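PDB 6FMH: membrane attack complex assembly inhibitor BGA71 from Borreliella bavariensis, which inhibits assembly of the membrane attack complex and so probably helps this Lyme disease spirochaete withstand complement. Local coordinates for residues A43-D48 against E81-L86; Q102-I107 against Q149-K154; D160-D165 against D174-Y179. All coordinates share one frame; numbering follows the deposited sequence.

Interaction 1: A43-D48 against E81-L86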
ATOM      1  N   ALA A  43     -20.861 -10.012   5.663  1.00 17.44           N
ATOM      2  CA  ALA A  43     -21.537 -10.924   4.729  1.00 19.04           C
ATOM      3  C   ALA A  43     -22.749 -10.297   4.089  1.00 19.96           C
ATOM      4  O   ALA A  43     -22.902 -10.312   2.871  1.00 22.27           O
ATOM      5  CB  ALA A  43     -21.953 -12.205   5.442  1.00 19.24           C
ATOM      6  N   THR A  44     -23.642  -9.780   4.924  1.00 20.85           N
ATOM      7  CA  THR A  44     -24.855  -9.080   4.453  1.00 22.44           C
ATOM      8  C   THR A  44     -24.616  -7.987   3.392  1.00 20.02           C
ATOM      9  O   THR A  44     -25.394  -7.873   2.437  1.00 20.08           O
ATOM     10  CB  THR A  44     -25.613  -8.461   5.658  1.00 24.81           C
ATOM     11  OG1 THR A  44     -25.945  -9.495   6.611  1.00 26.16           O
ATOM     12  CG2 THR A  44     -26.894  -7.741   5.228  1.00 25.45           C
ATOM     13  N   PHE A  45     -23.523  -7.252   3.522  1.00 17.78           N
ATOM     14  CA  PHE A  45     -23.141  -6.238   2.509  1.00 17.98           C
ATOM     15  C   PHE A  45     -22.556  -6.856   1.242  1.00 19.51           C
ATOM     16  O   PHE A  45     -22.685  -6.296   0.154  1.00 18.95           O
ATOM     17  CB  PHE A  45     -22.127  -5.265   3.087  1.00 17.38           C
ATOM     18  CG  PHE A  45     -22.659  -4.516   4.252  1.00 18.08           C
ATOM     19  CD1 PHE A  45     -23.426  -3.369   4.056  1.00 16.81           C
ATOM     20  CD2 PHE A  45     -22.525  -5.039   5.546  1.00 17.47           C
ATOM     21  CE1 PHE A  45     -23.985  -2.722   5.121  1.00 17.37           C
ATOM     22  CE2 PHE A  45     -23.115  -4.399   6.612  1.00 17.26           C
ATOM     23  CZ  PHE A  45     -23.841  -3.240   6.405  1.00 17.67           C
ATOM     24  N   LYS A  46     -21.893  -8.004   1.411  1.00 19.85           N
ATOM     25  CA  LYS A  46     -21.356  -8.797   0.328  1.00 20.51           C
ATOM     26  C   LYS A  46     -22.467  -9.378  -0.517  1.00 22.79           C
ATOM     27  O   LYS A  46     -22.383  -9.441  -1.726  1.00 23.36           O
ATOM     28  CB  LYS A  46     -20.494  -9.944   0.890  1.00 21.61           C
ATOM     29  CG  LYS A  46     -19.046  -9.598   1.223  1.00 20.96           C
ATOM     30  CD  LYS A  46     -18.213 -10.856   1.236  1.00 20.96           C
ATOM     31  CE  LYS A  46     -16.739 -10.606   1.611  1.00 22.72           C
ATOM     32  NZ  LYS A  46     -16.179 -11.535   2.626  1.00 20.92           N
ATOM     33  N   ALA A  47     -23.553  -9.769   0.120  1.00 29.72           N
ATOM     34  CA  ALA A  47     -24.678 -10.379  -0.591  1.00 34.26           C
ATOM     35  C   ALA A  47     -25.482  -9.346  -1.366  1.00 42.27           C
ATOM     36  O   ALA A  47     -26.361  -9.721  -2.136  1.00 49.16           O
ATOM     37  CB  ALA A  47     -25.568 -11.140   0.378  1.00 32.90           C
ATOM     38  N   ASP A  48     -25.169  -8.057  -1.176  1.00 45.49           N
ATOM     39  CA  ASP A  48     -25.890  -6.969  -1.817  1.00 46.19           C
ATOM     40  C   ASP A  48     -25.467  -6.753  -3.271  1.00 53.82           C
ATOM     41  O   ASP A  48     -24.308  -6.525  -3.567  1.00 56.47           O
ATOM     42  CB  ASP A  48     -25.681  -5.685  -1.010  1.00 44.86           C
ATOM     43  CG  ASP A  48     -26.361  -4.481  -1.628  1.00 41.93           C
ATOM     44  OD1 ASP A  48     -26.910  -4.632  -2.715  1.00 37.47           O
ATOM     45  OD2 ASP A  48     -26.302  -3.374  -1.082  1.00 34.68           O
ATOM     46  N   GLU A  81     -24.590  -7.061  14.324  1.00 19.59           N
ATOM     47  CA  GLU A  81     -26.009  -7.110  14.539  1.00 20.45           C
ATOM     48  C   GLU A  81     -26.629  -5.723  14.318  1.00 19.24           C
ATOM     49  O   GLU A  81     -27.616  -5.573  13.599  1.00 18.37           O
ATOM     50  CB  GLU A  81     -26.294  -7.689  15.911  1.00 23.37           C
ATOM     51  CG  GLU A  81     -27.758  -7.672  16.347  1.00 27.51           C
ATOM     52  CD  GLU A  81     -27.962  -8.374  17.683  1.00 31.65           C
ATOM     53  OE1 GLU A  81     -27.376  -9.430  17.837  1.00 31.46           O
ATOM     54  OE2 GLU A  81     -28.697  -7.895  18.581  1.00 35.62           O
ATOM     55  N   ILE A  82     -26.036  -4.704  14.928  1.00 17.74           N
ATOM     56  CA  ILE A  82     -26.459  -3.329  14.714  1.00 17.48           C
ATOM     57  C   ILE A  82     -26.638  -3.019  13.214  1.00 17.00           C
ATOM     58  O   ILE A  82     -27.716  -2.548  12.786  1.00 15.11           O
ATOM     59  CB  ILE A  82     -25.457  -2.298  15.287  1.00 17.53           C
ATOM     60  CG1 ILE A  82     -25.487  -2.342  16.803  1.00 16.33           C
ATOM     61  CG2 ILE A  82     -25.860  -0.893  14.815  1.00 17.89           C
ATOM     62  CD1 ILE A  82     -24.351  -1.662  17.513  1.00 16.45           C
ATOM     63  N   LEU A  83     -25.608  -3.327  12.435  1.00 15.43           N
ATOM     64  CA  LEU A  83     -25.652  -2.976  11.034  1.00 16.05           C
ATOM     65  C   LEU A  83     -26.633  -3.802  10.261  1.00 17.11           C
ATOM     66  O   LEU A  83     -27.274  -3.311   9.361  1.00 18.22           O
ATOM     67  CB  LEU A  83     -24.264  -3.067  10.419  1.00 15.53           C
ATOM     68  CG  LEU A  83     -23.241  -2.070  10.973  1.00 14.53           C
ATOM     69  CD1 LEU A  83     -21.913  -2.399  10.360  1.00 14.57           C
ATOM     70  CD2 LEU A  83     -23.629  -0.630  10.709  1.00 13.89           C
ATOM     71  N   GLU A  84     -26.791  -5.061  10.645  1.00 20.46           N
ATOM     72  CA  GLU A  84     -27.745  -5.954   9.973  1.00 20.91           C
ATOM     73  C   GLU A  84     -29.196  -5.688  10.337  1.00 19.38           C
ATOM     74  O   GLU A  84     -30.083  -5.828   9.520  1.00 19.50           O
ATOM     75  CB  GLU A  84     -27.401  -7.400  10.268  1.00 23.34           C
ATOM     76  CG  GLU A  84     -26.237  -7.884   9.436  1.00 26.35           C
ATOM     77  CD  GLU A  84     -25.805  -9.303   9.768  1.00 30.94           C
ATOM     78  OE1 GLU A  84     -26.430  -9.940  10.627  1.00 36.95           O
ATOM     79  OE2 GLU A  84     -24.868  -9.798   9.125  1.00 33.90           O
ATOM     80  N   THR A  85     -29.443  -5.291  11.566  1.00 18.56           N
ATOM     81  CA  THR A  85     -30.755  -4.750  11.915  1.00 18.28           C
ATOM     82  C   THR A  85     -31.118  -3.585  10.971  1.00 16.92           C
ATOM     83  O   THR A  85     -32.186  -3.584  10.375  1.00 15.77           O
ATOM     84  CB  THR A  85     -30.738  -4.235  13.355  1.00 19.43           C
ATOM     85  OG1 THR A  85     -30.165  -5.253  14.206  1.00 23.34           O
ATOM     86  CG2 THR A  85     -32.116  -3.843  13.849  1.00 18.88           C
ATOM     87  N   LEU A  86     -30.225  -2.603  10.864  1.00 16.39           N
ATOM     88  CA  LEU A  86     -30.491  -1.382  10.101  1.00 16.38           C
ATOM     89  C   LEU A  86     -30.669  -1.717   8.634  1.00 16.53           C
ATOM     90  O   LEU A  86     -31.574  -1.180   7.985  1.00 14.84           O
ATOM     91  CB  LEU A  86     -29.358  -0.348  10.266  1.00 16.39           C
ATOM     92  CG  LEU A  86     -29.209   0.314  11.629  1.00 16.32           C
ATOM     93  CD1 LEU A  86     -27.966   1.186  11.735  1.00 15.83           C
ATOM     94  CD2 LEU A  86     -30.430   1.132  11.978  1.00 16.86           C
TER
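Thr44 and Glu84 meet through their polar ends. The hydroxyl OG1 of Thr44 donates a hydrogen bond to OE2 of Glu84, and the two oxygens lie 2.8 Å apart. The hydroxyl does not come in along the plane of the carboxylate. It sits above it, 59° out of the plane. The two side chains cross obliquely, and the methylene of Glu84 also lies against the threonine, with CG 3.3 Å from Thr44 OG1. The CB of Thr44 points toward helix 73-88. The CB of Glu84 does not point at Thr44, but the chain is extended beyond CG (chi2 176°), and this carries the carboxylate across to the hydroxyl. The backbones are closest at this pair, with CA of Thr44 7.0 Å from CA of Glu84. The contact joins the short helix 43-46 to helix 73-88. Both belong to the all-helical fold of the Borrelia BbCRASP-1 family. Next to the polar pair lies an apolar one. Phe45 meets Leu83, and the two side chains cross at about a right angle. The aromatic ring presents its edge, and CZ of Phe45 is 4.0 Å from CB of Leu83. The methylene lies near the ring plane, not over a face. CG of Phe45 stands beside its backbone N (chi1 -61°), and from there the far end of the ring reaches Leu83. Phe45 and Leu83 are buried, whereas Thr44 and Glu84 are partly exposed. Tyr87, one turn on from Leu83, packs edge-to-face with the same phenylalanine ring. Helix 90-123 covers the buried side: Phe45 touches Ser96, and Leu83 rests on Phe99 and Ile100.

Interaction 2: Q102-I107 against Q149-K154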
ATOM      1  N   GLN A 102     -19.367   5.738   3.941  1.00 34.35           N
ATOM      2  CA  GLN A 102     -19.112   7.158   4.043  1.00 34.56           C
ATOM      3  C   GLN A 102     -18.309   7.580   5.226  1.00 29.66           C
ATOM      4  O   GLN A 102     -17.525   8.519   5.155  1.00 33.82           O
ATOM      5  CB  GLN A 102     -20.440   7.897   4.056  1.00 44.64           C
ATOM      6  CG  GLN A 102     -20.396   9.394   3.752  1.00 57.83           C
ATOM      7  CD  GLN A 102     -21.659  10.073   4.282  1.00 67.06           C
ATOM      8  OE1 GLN A 102     -22.751   9.583   4.007  1.00 82.58           O
ATOM      9  NE2 GLN A 102     -21.528  11.153   5.067  1.00 64.04           N
ATOM     10  N   ILE A 103     -18.482   6.909   6.350  1.00 25.75           N
ATOM     11  CA  ILE A 103     -17.752   7.294   7.556  1.00 21.05           C
ATOM     12  C   ILE A 103     -16.538   6.409   7.777  1.00 18.20           C
ATOM     13  O   ILE A 103     -15.436   6.913   7.914  1.00 17.24           O
ATOM     14  CB  ILE A 103     -18.704   7.303   8.740  1.00 20.35           C
ATOM     15  CG1 ILE A 103     -19.654   8.489   8.554  1.00 21.58           C
ATOM     16  CG2 ILE A 103     -17.944   7.293  10.077  1.00 20.99           C
ATOM     17  CD1 ILE A 103     -19.519   9.662   9.480  1.00 22.05           C
ATOM     18  N   VAL A 104     -16.753   5.098   7.880  1.00 15.71           N
ATOM     19  CA  VAL A 104     -15.694   4.200   8.283  1.00 13.89           C
ATOM     20  C   VAL A 104     -14.613   4.203   7.206  1.00 13.05           C
ATOM     21  O   VAL A 104     -13.420   4.293   7.486  1.00 12.85           O
ATOM     22  CB  VAL A 104     -16.237   2.779   8.557  1.00 13.52           C
ATOM     23  CG1 VAL A 104     -15.096   1.796   8.740  1.00 13.52           C
ATOM     24  CG2 VAL A 104     -17.113   2.785   9.806  1.00 13.31           C
ATOM     25  N   ALA A 105     -15.051   4.113   5.972  1.00 11.80           N
ATOM     26  CA  ALA A 105     -14.161   3.984   4.864  1.00 11.71           C
ATOM     27  C   ALA A 105     -13.319   5.245   4.651  1.00 11.06           C
ATOM     28  O   ALA A 105     -12.198   5.180   4.139  1.00 10.72           O
ATOM     29  CB  ALA A 105     -14.947   3.613   3.575  1.00 11.56           C
ATOM     30  N   SER A 106     -13.887   6.381   4.994  1.00 10.70           N
ATOM     31  CA  SER A 106     -13.224   7.665   4.771  1.00 10.76           C
ATOM     32  C   SER A 106     -12.174   7.878   5.824  1.00 10.25           C
ATOM     33  O   SER A 106     -11.123   8.435   5.577  1.00 10.98           O
ATOM     34  CB  SER A 106     -14.272   8.791   4.808  1.00 10.99           C
ATOM     35  OG  SER A 106     -15.209   8.620   3.712  1.00 10.97           O
ATOM     36  N   ILE A 107     -12.489   7.465   7.035  1.00 10.03           N
ATOM     37  CA  ILE A 107     -11.562   7.541   8.138  1.00  9.82           C
ATOM     38  C   ILE A 107     -10.322   6.779   7.742  1.00  9.96           C
ATOM     39  O   ILE A 107      -9.218   7.262   7.833  1.00  9.96           O
ATOM     40  CB  ILE A 107     -12.213   7.018   9.418  1.00  9.73           C
ATOM     41  CG1 ILE A 107     -13.207   8.065   9.924  1.00  9.99           C
ATOM     42  CG2 ILE A 107     -11.180   6.769  10.500  1.00  9.76           C
ATOM     43  CD1 ILE A 107     -14.274   7.506  10.842  1.00 10.32           C
ATOM     44  N   GLN A 149      -8.933   7.535  16.090  1.00 15.13           N
ATOM     45  CA  GLN A 149      -9.036   7.302  17.542  1.00 16.37           C
ATOM     46  C   GLN A 149     -10.370   7.801  18.059  1.00 14.67           C
ATOM     47  O   GLN A 149     -10.922   7.221  18.965  1.00 13.47           O
ATOM     48  CB  GLN A 149      -7.851   7.952  18.296  1.00 18.70           C
ATOM     49  CG  GLN A 149      -6.587   7.117  18.303  1.00 22.34           C
ATOM     50  CD  GLN A 149      -5.360   7.949  18.640  1.00 25.53           C
ATOM     51  OE1 GLN A 149      -5.400   8.807  19.527  1.00 25.24           O
ATOM     52  NE2 GLN A 149      -4.251   7.700  17.924  1.00 30.10           N
ATOM     53  N   ASN A 150     -10.802   8.971  17.588  1.00 14.07           N
ATOM     54  CA  ASN A 150     -12.026   9.570  18.152  1.00 13.40           C
ATOM     55  C   ASN A 150     -13.185   8.771  17.704  1.00 13.19           C
ATOM     56  O   ASN A 150     -14.063   8.466  18.500  1.00 15.28           O
ATOM     57  CB  ASN A 150     -12.211  11.031  17.763  1.00 13.18           C
ATOM     58  CG  ASN A 150     -11.088  11.913  18.237  1.00 13.14           C
ATOM     59  OD1 ASN A 150     -10.687  12.867  17.546  1.00 14.71           O
ATOM     60  ND2 ASN A 150     -10.591  11.653  19.420  1.00 13.10           N
ATOM     61  N   PHE A 151     -13.167   8.345  16.456  1.00 12.30           N
ATOM     62  CA  PHE A 151     -14.173   7.386  16.005  1.00 11.92           C
ATOM     63  C   PHE A 151     -14.233   6.114  16.869  1.00 11.25           C
ATOM     64  O   PHE A 151     -15.288   5.634  17.186  1.00 10.99           O
ATOM     65  CB  PHE A 151     -13.920   7.000  14.544  1.00 12.23           C
ATOM     66  CG  PHE A 151     -14.717   5.803  14.093  1.00 13.27           C
ATOM     67  CD1 PHE A 151     -16.046   5.939  13.611  1.00 13.06           C
ATOM     68  CD2 PHE A 151     -14.170   4.537  14.152  1.00 13.03           C
ATOM     69  CE1 PHE A 151     -16.775   4.825  13.209  1.00 12.71           C
ATOM     70  CE2 PHE A 151     -14.898   3.441  13.747  1.00 13.24           C
ATOM     71  CZ  PHE A 151     -16.202   3.568  13.281  1.00 12.58           C
ATOM     72  N   ALA A 152     -13.070   5.562  17.204  1.00 11.45           N
ATOM     73  CA  ALA A 152     -12.961   4.325  17.967  1.00 11.13           C
ATOM     74  C   ALA A 152     -13.552   4.527  19.348  1.00 12.25           C
ATOM     75  O   ALA A 152     -14.293   3.686  19.871  1.00 11.42           O
ATOM     76  CB  ALA A 152     -11.509   3.891  18.042  1.00 10.81           C
ATOM     77  N   LYS A 153     -13.205   5.655  19.958  1.00 13.65           N
ATOM     78  CA  LYS A 153     -13.727   5.980  21.275  1.00 14.88           C
ATOM     79  C   LYS A 153     -15.267   5.965  21.166  1.00 14.18           C
ATOM     80  O   LYS A 153     -15.927   5.180  21.839  1.00 14.05           O
ATOM     81  CB  LYS A 153     -13.199   7.319  21.729  1.00 16.23           C
ATOM     82  CG  LYS A 153     -13.123   7.503  23.237  1.00 18.16           C
ATOM     83  CD  LYS A 153     -11.855   6.852  23.821  1.00 19.27           C
ATOM     84  CE  LYS A 153     -11.796   7.042  25.360  1.00 20.24           C
ATOM     85  NZ  LYS A 153     -10.697   6.257  26.005  1.00 20.04           N
ATOM     86  N   LYS A 154     -15.788   6.707  20.194  1.00 12.99           N
ATOM     87  CA  LYS A 154     -17.194   6.736  19.939  1.00 12.43           C
ATOM     88  C   LYS A 154     -17.784   5.383  19.677  1.00 11.90           C
ATOM     89  O   LYS A 154     -18.860   5.079  20.175  1.00 12.22           O
ATOM     90  CB  LYS A 154     -17.511   7.615  18.746  1.00 12.89           C
ATOM     91  CG  LYS A 154     -18.943   8.138  18.765  1.00 13.70           C
ATOM     92  CD  LYS A 154     -19.043   9.412  19.574  1.00 13.91           C
ATOM     93  CE  LYS A 154     -20.474   9.803  19.875  1.00 14.09           C
ATOM     94  NZ  LYS A 154     -20.843   9.737  21.322  1.00 13.98           N
TER
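Phe151 of helix 127-163 packs against Ile103, Val104 and Ile107 of helix 90-123. The two helices form a helical hairpin, joined by a short link, in the core of this all-helical fold. Their segments run roughly antiparallel, at 141°, with axes 11.3 Å apart at closest approach. That spacing is wide, and the phenylalanine ring bridges it. CG of Phe151 is anti to the backbone N (chi1 167°), which extends the ring toward the other helix. All the contacts across the pair are apolar, and all four residues are buried. No hydrogen bond joins the two segments. Phe99 touches Val104 and Phe151, and Thr64 and Ser68 of helix 55-68 also lie against the Phe151 side chain. Val104 rests on Ile65, and Ile107 on Leu187. On the second subunit, Ile123 packs on Ala105 and Lys124 on Ser106. The methyls of Ile103 and Val104 gather at the CE1-CZ end of the Phe151 ring. Ile103 CG2 lies 4.2 Å from Phe151 CE1. Val104 CG2 lies 3.7 Å from Phe151 CZ. Ile107 crosses the ring at about a right angle and sits nearer its root, with Ile107 CD1 3.6 Å from Phe151 CD1.

Interaction 3: D160-D165 against D174-Y179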
ATOM      1  N   ASP A 160     -21.305  -0.336  24.001  1.00 14.93           N
ATOM      2  CA  ASP A 160     -21.791  -0.370  25.353  1.00 15.96           C
ATOM      3  C   ASP A 160     -23.253   0.091  25.427  1.00 16.87           C
ATOM      4  O   ASP A 160     -24.064  -0.539  26.106  1.00 17.31           O
ATOM      5  CB  ASP A 160     -20.974   0.559  26.209  1.00 16.23           C
ATOM      6  CG  ASP A 160     -19.602   0.122  26.371  1.00 17.17           C
ATOM      7  OD1 ASP A 160     -19.217  -0.971  25.872  1.00 19.32           O
ATOM      8  OD2 ASP A 160     -18.866   0.905  26.993  1.00 18.79           O
ATOM      9  N   ASP A 161     -23.552   1.223  24.792  1.00 16.36           N
ATOM     10  CA  ASP A 161     -24.913   1.749  24.773  1.00 15.57           C
ATOM     11  C   ASP A 161     -25.893   0.742  24.238  1.00 13.24           C
ATOM     12  O   ASP A 161     -26.987   0.601  24.752  1.00 13.01           O
ATOM     13  CB  ASP A 161     -24.982   3.028  23.918  1.00 16.18           C
ATOM     14  CG  ASP A 161     -24.587   4.285  24.689  1.00 17.46           C
ATOM     15  OD1 ASP A 161     -24.358   4.237  25.921  1.00 15.43           O
ATOM     16  OD2 ASP A 161     -24.488   5.346  24.041  1.00 21.10           O
ATOM     17  N   TYR A 162     -25.479   0.034  23.217  1.00 12.46           N
ATOM     18  CA  TYR A 162     -26.329  -0.982  22.604  1.00 12.45           C
ATOM     19  C   TYR A 162     -26.631  -2.117  23.566  1.00 13.09           C
ATOM     20  O   TYR A 162     -27.771  -2.518  23.715  1.00 13.14           O
ATOM     21  CB  TYR A 162     -25.664  -1.532  21.336  1.00 11.41           C
ATOM     22  CG  TYR A 162     -26.524  -2.494  20.558  1.00 10.70           C
ATOM     23  CD1 TYR A 162     -27.493  -2.019  19.669  1.00 10.61           C
ATOM     24  CD2 TYR A 162     -26.357  -3.899  20.676  1.00  9.84           C
ATOM     25  CE1 TYR A 162     -28.293  -2.904  18.942  1.00  9.90           C
ATOM     26  CE2 TYR A 162     -27.120  -4.762  19.952  1.00  9.38           C
ATOM     27  CZ  TYR A 162     -28.092  -4.266  19.104  1.00  9.46           C
ATOM     28  OH  TYR A 162     -28.869  -5.114  18.381  1.00  9.34           O
ATOM     29  N   ASN A 163     -25.603  -2.613  24.242  1.00 14.54           N
ATOM     30  CA  ASN A 163     -25.788  -3.691  25.187  1.00 15.78           C
ATOM     31  C   ASN A 163     -26.626  -3.309  26.394  1.00 17.07           C
ATOM     32  O   ASN A 163     -27.339  -4.180  26.956  1.00 20.39           O
ATOM     33  CB  ASN A 163     -24.455  -4.217  25.662  1.00 16.10           C
ATOM     34  CG  ASN A 163     -23.755  -4.984  24.600  1.00 16.88           C
ATOM     35  OD1 ASN A 163     -24.384  -5.639  23.787  1.00 17.37           O
ATOM     36  ND2 ASN A 163     -22.443  -4.902  24.572  1.00 18.61           N
ATOM     37  N   LYS A 164     -26.595  -2.037  26.780  1.00 15.74           N
ATOM     38  CA  LYS A 164     -27.463  -1.560  27.836  1.00 15.96           C
ATOM     39  C   LYS A 164     -28.843  -1.131  27.303  1.00 17.91           C
ATOM     40  O   LYS A 164     -29.727  -0.766  28.080  1.00 20.61           O
ATOM     41  CB  LYS A 164     -26.823  -0.443  28.652  1.00 15.00           C
ATOM     42  CG  LYS A 164     -25.492  -0.846  29.280  1.00 14.55           C
ATOM     43  CD  LYS A 164     -24.746   0.343  29.919  1.00 14.08           C
ATOM     44  CE  LYS A 164     -23.330  -0.059  30.294  1.00 13.49           C
ATOM     45  NZ  LYS A 164     -22.621   0.874  31.200  1.00 13.67           N
ATOM     46  N   ASP A 165     -29.087  -1.251  26.006  1.00 19.03           N
ATOM     47  CA  ASP A 165     -30.372  -0.772  25.394  1.00 19.19           C
ATOM     48  C   ASP A 165     -30.697   0.684  25.748  1.00 17.71           C
ATOM     49  O   ASP A 165     -31.870   1.029  25.884  1.00 15.54           O
ATOM     50  CB  ASP A 165     -31.575  -1.662  25.786  1.00 18.01           C
ATOM     51  CG  ASP A 165     -32.807  -1.430  24.902  1.00 17.22           C
ATOM     52  OD1 ASP A 165     -32.698  -1.064  23.728  1.00 15.41           O
ATOM     53  OD2 ASP A 165     -33.933  -1.632  25.398  1.00 19.19           O
ATOM     54  N   ASP A 174     -35.906   2.193  14.894  1.00 18.37           N
ATOM     55  CA  ASP A 174     -36.026   3.625  14.643  1.00 18.03           C
ATOM     56  C   ASP A 174     -35.170   4.439  15.594  1.00 16.93           C
ATOM     57  O   ASP A 174     -34.470   5.341  15.190  1.00 15.79           O
ATOM     58  CB  ASP A 174     -37.477   4.060  14.767  1.00 18.71           C
ATOM     59  CG  ASP A 174     -38.352   3.458  13.673  1.00 18.95           C
ATOM     60  OD1 ASP A 174     -37.871   3.135  12.584  1.00 19.18           O
ATOM     61  OD2 ASP A 174     -39.535   3.288  13.896  1.00 19.82           O
ATOM     62  N   ALA A 175     -35.169   4.036  16.861  1.00 16.98           N
ATOM     63  CA  ALA A 175     -34.325   4.678  17.850  1.00 16.78           C
ATOM     64  C   ALA A 175     -32.899   4.461  17.428  1.00 16.43           C
ATOM     65  O   ALA A 175     -32.107   5.399  17.429  1.00 15.58           O
ATOM     66  CB  ALA A 175     -34.577   4.115  19.248  1.00 16.36           C
ATOM     67  N   LEU A 176     -32.585   3.205  17.076  1.00 16.32           N
ATOM     68  CA  LEU A 176     -31.233   2.827  16.675  1.00 15.90           C
ATOM     69  C   LEU A 176     -30.751   3.720  15.537  1.00 15.15           C
ATOM     70  O   LEU A 176     -29.684   4.326  15.627  1.00 14.25           O
ATOM     71  CB  LEU A 176     -31.194   1.386  16.225  1.00 16.69           C
ATOM     72  CG  LEU A 176     -29.821   0.888  15.753  1.00 17.27           C
ATOM     73  CD1 LEU A 176     -28.831   0.966  16.888  1.00 17.52           C
ATOM     74  CD2 LEU A 176     -29.962  -0.545  15.251  1.00 16.96           C
ATOM     75  N   ALA A 177     -31.601   3.863  14.517  1.00 13.96           N
ATOM     76  CA  ALA A 177     -31.303   4.684  13.357  1.00 13.23           C
ATOM     77  C   ALA A 177     -31.003   6.124  13.754  1.00 12.89           C
ATOM     78  O   ALA A 177     -30.078   6.735  13.200  1.00 13.62           O
ATOM     79  CB  ALA A 177     -32.457   4.674  12.401  1.00 13.52           C
ATOM     80  N   THR A 178     -31.746   6.658  14.708  1.00 11.45           N
ATOM     81  CA  THR A 178     -31.530   8.030  15.080  1.00 11.89           C
ATOM     82  C   THR A 178     -30.178   8.189  15.762  1.00 12.12           C
ATOM     83  O   THR A 178     -29.440   9.137  15.468  1.00 12.17           O
ATOM     84  CB  THR A 178     -32.641   8.533  16.012  1.00 11.41           C
ATOM     85  OG1 THR A 178     -33.884   8.338  15.363  1.00 11.64           O
ATOM     86  CG2 THR A 178     -32.491   9.962  16.365  1.00 11.38           C
ATOM     87  N   TYR A 179     -29.855   7.233  16.614  1.00 11.97           N
ATOM     88  CA  TYR A 179     -28.618   7.262  17.327  1.00 12.09           C
ATOM     89  C   TYR A 179     -27.419   7.241  16.351  1.00 13.29           C
ATOM     90  O   TYR A 179     -26.453   7.996  16.519  1.00 13.81           O
ATOM     91  CB  TYR A 179     -28.573   6.082  18.285  1.00 10.92           C
ATOM     92  CG  TYR A 179     -27.316   5.979  19.105  1.00 10.61           C
ATOM     93  CD1 TYR A 179     -26.159   5.466  18.584  1.00 10.45           C
ATOM     94  CD2 TYR A 179     -27.323   6.319  20.444  1.00 10.88           C
ATOM     95  CE1 TYR A 179     -25.023   5.365  19.352  1.00 10.75           C
ATOM     96  CE2 TYR A 179     -26.195   6.194  21.243  1.00 10.95           C
ATOM     97  CZ  TYR A 179     -25.048   5.730  20.694  1.00 11.03           C
ATOM     98  OH  TYR A 179     -23.914   5.665  21.461  1.00 11.45           O
TER
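Leu176 is the first residue of 174-179 to touch the other segment. Its CD1 methyl lies 4.3 Å from CD1 of Tyr162, at the ring edge and near the ring plane. The hydroxyl of Tyr162 is turned to another helix, where it bonds to Glu81. The contact spans a tight reversal between two helices: after a short loop, helix 173-183 comes back beside the end of helix 127-163. That end closes with a Schellman motif, and Asp165 leaves the helix with a positive phi. The carboxylate of Asp165 bonds to Gln170 N and Thr171 OG1 in the loop. One turn beyond Leu176, Tyr179 reaches Asp161. With chi1 at 180° the Tyr179 ring swings away from its own backbone N and lies out across the gap to Asp161. The hydroxyl OH of Tyr179 donates a hydrogen bond to OD2 of Asp161, at 2.7 Å. It meets this oxygen on the anti side, 21° out of the carboxylate plane. The carboxylate and ring planes stand 83° apart. Thr158 OG1 is a second hydrogen-bond partner of Tyr179 OH.

How the interactions relate
From the N terminus, the chain first makes interaction 1. It closes a loop of 32 residues and ties helix 43-46 to helix 73-88. The next helix, 90-123, opens interaction 2, which closes on helix 127-163 after 41 residues. The end of that helix then enters interaction 3, a short closure of eight residues to helix 173-183. The three follow in series; none nests in or crosses another. Interactions 1 and 3 touch through helix 73-88, where Ile82 packs on the Tyr162 ring. Helix 73-88 therefore joins the two. Interaction 2 lies nearer the chain centre, touches neither, and shares helix 127-163 with interaction 3.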